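Local coordinates for yersinopine synthase (Yersinia pestis, PDB 6C4M), which catalyses the NADPH-dependent reductive condensation of pyruvate with a histidine-derived amino acid intermediate, the last step in making the metallophore yersinopine, at residues V160-Y168 and L247-I255. Residues are numbered along the deposited sequence; the frame is centred on the assembly and turned at random.
Sequences VEVISLSSY and LLAAERFSI. With NAP (NADP nicotinamide-adenine-dinucleotide phosphate), chain B.
Leu247 lays its CD2 methyl along the backbone of strand 161-165, 3.5 Å from Val162 O and 3.7 Å from Ser164 N, and the same methyl meets Val162 CG1 more loosely. One turn on, the carboxylate of Glu251 reaches the strand at Ser164, whose OG donates to the anti lone pair of Glu251 OE2 over 2.6 Å. With CG beside its own backbone N (chi1 -69°) and the chain extended beyond it, Glu251 carries its carboxylate to the strand and to the start of helix 144-154: the Gly145 amide also hydrogen-bonds OE2, and the Gly143 amide takes OE1. Both oxygens are thereby gripped in a buried setting, where amides near a helix start would be expected to favour the charged form.

Past the strand the contact passes to Ser166. Its CB sits 3.5 Å from Ala250 O and 3.8 Å from Phe253 CB, while its OG, at chi1 52°, turns to the Tyr214 amide and to a water 2.7 Å away that donates to Phe253 O. Ser254 OG lies between Ser166 O (3.2 Å) and Glu251 O, in the type I turn from Glu251 to Ser254. Two residues further, Tyr168 comes to the cofactor, its CB 3.5 Å from O4D of the nicotinamide ribose and its OH hydrogen-bonded to OG1 of NADP-binding Thr172.

Helix 247-251 runs nearly parallel to strand 161-165, their axes inclined by 17°, beside helix 144-154, while the strand pairs parallel with 134-137 and antiparallel with 203-217 in a large mixed sheet consistent with a Rossmann-type NADP-binding domain.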
# COMPACT_ATOMS: atom_id res chain seq x y z
N VAL A 160 37.99 -19.71 24.37
CA VAL A 160 37.39 -18.38 24.24
C VAL A 160 35.89 -18.49 23.99
O VAL A 160 35.41 -19.32 23.21
CB VAL A 160 38.09 -17.60 23.12
CG1 VAL A 160 37.37 -16.27 22.80
CG2 VAL A 160 39.52 -17.35 23.56
N GLU A 161 35.12 -17.64 24.68
CA GLU A 161 33.68 -17.63 24.56
C GLU A 161 33.27 -16.84 23.31
O GLU A 161 33.71 -15.70 23.11
CB GLU A 161 33.05 -17.04 25.83
CG GLU A 161 31.52 -17.05 25.85
CD GLU A 161 30.95 -16.71 27.23
OE1 GLU A 161 31.77 -16.53 28.17
OE2 GLU A 161 29.69 -16.63 27.37
N VAL A 162 32.46 -17.46 22.45
CA VAL A 162 31.99 -16.84 21.21
C VAL A 162 30.52 -16.49 21.41
O VAL A 162 29.71 -17.37 21.70
CB VAL A 162 32.17 -17.76 20.00
CG1 VAL A 162 31.61 -17.11 18.76
CG2 VAL A 162 33.65 -18.07 19.80
N ILE A 163 30.19 -15.21 21.26
CA ILE A 163 28.83 -14.73 21.45
C ILE A 163 28.36 -14.04 20.17
O ILE A 163 28.96 -13.06 19.73
CB ILE A 163 28.72 -13.79 22.66
CG1 ILE A 163 28.96 -14.58 23.97
CG2 ILE A 163 27.35 -13.17 22.72
CD1 ILE A 163 29.04 -13.70 25.18
N SER A 164 27.29 -14.57 19.59
CA SER A 164 26.55 -13.93 18.50
C SER A 164 25.35 -13.15 19.02
O SER A 164 24.50 -13.71 19.72
CB SER A 164 26.05 -14.97 17.50
OG SER A 164 27.04 -15.36 16.58
N LEU A 165 25.27 -11.87 18.65
CA LEU A 165 24.07 -11.06 18.81
C LEU A 165 23.31 -11.05 17.50
O LEU A 165 23.91 -10.89 16.43
CB LEU A 165 24.44 -9.63 19.22
CG LEU A 165 25.20 -9.52 20.55
CD1 LEU A 165 26.00 -8.26 20.58
CD2 LEU A 165 24.22 -9.55 21.69
N SER A 166 21.98 -11.17 17.60
CA SER A 166 21.13 -11.27 16.41
C SER A 166 21.23 -10.03 15.54
O SER A 166 21.14 -10.13 14.31
CB SER A 166 19.68 -11.50 16.82
OG SER A 166 19.22 -10.55 17.78
N SER A 167 21.44 -8.86 16.13
CA SER A 167 21.64 -7.65 15.35
C SER A 167 22.26 -6.60 16.25
O SER A 167 22.27 -6.74 17.48
CB SER A 167 20.33 -7.14 14.76
OG SER A 167 19.48 -6.57 15.74
N TYR A 168 22.76 -5.54 15.63
CA TYR A 168 23.15 -4.38 16.41
C TYR A 168 21.91 -3.85 17.13
O TYR A 168 20.78 -3.98 16.63
CB TYR A 168 23.78 -3.31 15.52
CG TYR A 168 24.07 -2.03 16.25
CD1 TYR A 168 24.89 -2.02 17.38
CD2 TYR A 168 23.52 -0.82 15.82
CE1 TYR A 168 25.14 -0.85 18.07
CE2 TYR A 168 23.77 0.37 16.50
CZ TYR A 168 24.58 0.35 17.61
OH TYR A 168 24.83 1.53 18.29
N LEU A 247 24.49 -20.85 18.83
CA LEU A 247 24.79 -19.63 18.08
C LEU A 247 23.79 -19.45 16.94
O LEU A 247 23.21 -18.37 16.78
CB LEU A 247 26.23 -19.69 17.54
CG LEU A 247 27.27 -19.71 18.67
CD1 LEU A 247 28.59 -20.38 18.24
CD2 LEU A 247 27.50 -18.26 19.20
N LEU A 248 23.53 -20.51 16.18
CA LEU A 248 22.59 -20.41 15.06
C LEU A 248 21.19 -20.07 15.55
O LEU A 248 20.46 -19.33 14.87
CB LEU A 248 22.59 -21.72 14.29
CG LEU A 248 22.44 -21.84 12.78
CD1 LEU A 248 23.11 -20.72 11.95
CD2 LEU A 248 23.04 -23.19 12.43
N ALA A 249 20.80 -20.57 16.73
CA ALA A 249 19.48 -20.32 17.26
C ALA A 249 19.29 -18.87 17.67
O ALA A 249 18.15 -18.45 17.88
CB ALA A 249 19.19 -21.22 18.45
N ALA A 250 20.37 -18.09 17.80
CA ALA A 250 20.24 -16.64 17.91
C ALA A 250 20.35 -15.96 16.55
O ALA A 250 19.61 -14.99 16.28
CB ALA A 250 21.33 -16.07 18.83
N GLU A 251 21.25 -16.46 15.68
CA GLU A 251 21.54 -15.79 14.41
C GLU A 251 20.34 -15.85 13.48
O GLU A 251 20.21 -15.01 12.58
CB GLU A 251 22.77 -16.45 13.76
CG GLU A 251 24.09 -16.21 14.50
CD GLU A 251 25.21 -17.23 14.19
OE1 GLU A 251 24.97 -18.25 13.51
OE2 GLU A 251 26.36 -17.01 14.67
N ARG A 252 19.51 -16.86 13.63
CA ARG A 252 18.30 -16.98 12.85
C ARG A 252 17.40 -15.76 12.99
O ARG A 252 16.54 -15.56 12.14
CB ARG A 252 17.56 -18.25 13.25
CG ARG A 252 17.01 -18.23 14.67
CD ARG A 252 16.28 -19.52 15.00
NE ARG A 252 15.92 -19.55 16.42
CZ ARG A 252 14.77 -20.01 16.92
NH1 ARG A 252 13.84 -20.52 16.13
NH2 ARG A 252 14.55 -19.96 18.23
N PHE A 253 17.59 -14.94 14.02
CA PHE A 253 16.85 -13.70 14.20
C PHE A 253 17.56 -12.47 13.59
O PHE A 253 17.39 -11.35 14.11
CB PHE A 253 16.58 -13.48 15.69
CG PHE A 253 15.64 -14.48 16.27
CD1 PHE A 253 14.29 -14.39 16.00
CD2 PHE A 253 16.08 -15.52 17.07
CE1 PHE A 253 13.39 -15.31 16.52
CE2 PHE A 253 15.20 -16.45 17.59
CZ PHE A 253 13.85 -16.34 17.32
N SER A 254 18.31 -12.64 12.50
CA SER A 254 18.90 -11.50 11.78
C SER A 254 17.92 -11.03 10.69
O SER A 254 17.84 -11.62 9.61
CB SER A 254 20.24 -11.89 11.15
OG SER A 254 21.12 -12.43 12.13
N ILE A 255 17.24 -9.91 10.93
CA ILE A 255 16.18 -9.47 10.02
C ILE A 255 16.70 -9.30 8.59
O ILE A 255 16.01 -9.66 7.63
CB ILE A 255 15.54 -8.18 10.55
CG1 ILE A 255 14.35 -7.76 9.65
CG2 ILE A 255 16.59 -7.07 10.65
CD1 ILE A 255 13.61 -6.56 10.14
PA NAP B . 29.66 0.02 9.13
O1A NAP B . 28.95 -1.28 9.15
O2A NAP B . 29.26 0.89 7.91
O5B NAP B . 31.27 -0.29 9.12
C5B NAP B . 31.81 -0.74 10.39
C4B NAP B . 33.32 -0.93 10.20
O4B NAP B . 33.50 -1.99 9.08
C3B NAP B . 33.90 0.15 9.80
O3B NAP B . 35.24 0.26 10.38
C2B NAP B . 34.07 -0.02 8.18
O2B NAP B . 35.21 0.77 7.70
C1B NAP B . 34.29 -1.27 7.98
N9A NAP B . 33.60 -1.64 6.74
C8A NAP B . 32.37 -1.43 6.24
N7A NAP B . 32.38 -2.01 5.03
C5A NAP B . 33.61 -2.57 4.83
C6A NAP B . 34.06 -3.28 3.74
N6A NAP B . 33.48 -3.68 2.45
N1A NAP B . 35.32 -3.75 3.73
C2A NAP B . 36.15 -3.54 4.81
N3A NAP B . 35.70 -2.83 5.89
C4A NAP B . 34.40 -2.35 5.89
O3 NAP B . 29.25 0.83 10.52
PN NAP B . 28.15 0.49 11.66
O1N NAP B . 28.76 0.96 12.91
O2N NAP B . 26.89 1.30 11.26
O5D NAP B . 27.69 -1.10 11.76
C5D NAP B . 28.30 -2.00 12.73
C4D NAP B . 27.61 -3.37 12.55
O4D NAP B . 26.05 -3.23 12.89
C3D NAP B . 27.65 -3.84 11.32
O3D NAP B . 27.58 -5.34 11.46
C2D NAP B . 26.34 -3.42 10.64
O2D NAP B . 25.99 -4.37 9.75
C1D NAP B . 25.35 -3.46 11.82
N1N NAP B . 24.25 -2.47 11.75
C2N NAP B . 24.39 -1.22 12.25
C3N NAP B . 23.29 -0.33 12.18
C7N NAP B . 23.39 1.10 12.73
O7N NAP B . 22.46 1.68 13.12
N7N NAP B . 24.70 1.71 12.75
C4N NAP B . 22.11 -0.73 11.62
C5N NAP B . 21.98 -1.97 11.12
C6N NAP B . 23.06 -2.86 11.20
P2B NAP B . 35.01 2.41 7.33
O1X NAP B . 34.42 2.48 5.93
O2X NAP B . 34.07 3.05 8.30
O3X NAP B . 36.37 3.07 7.31
O HOH W 1 17.62 -8.99 16.21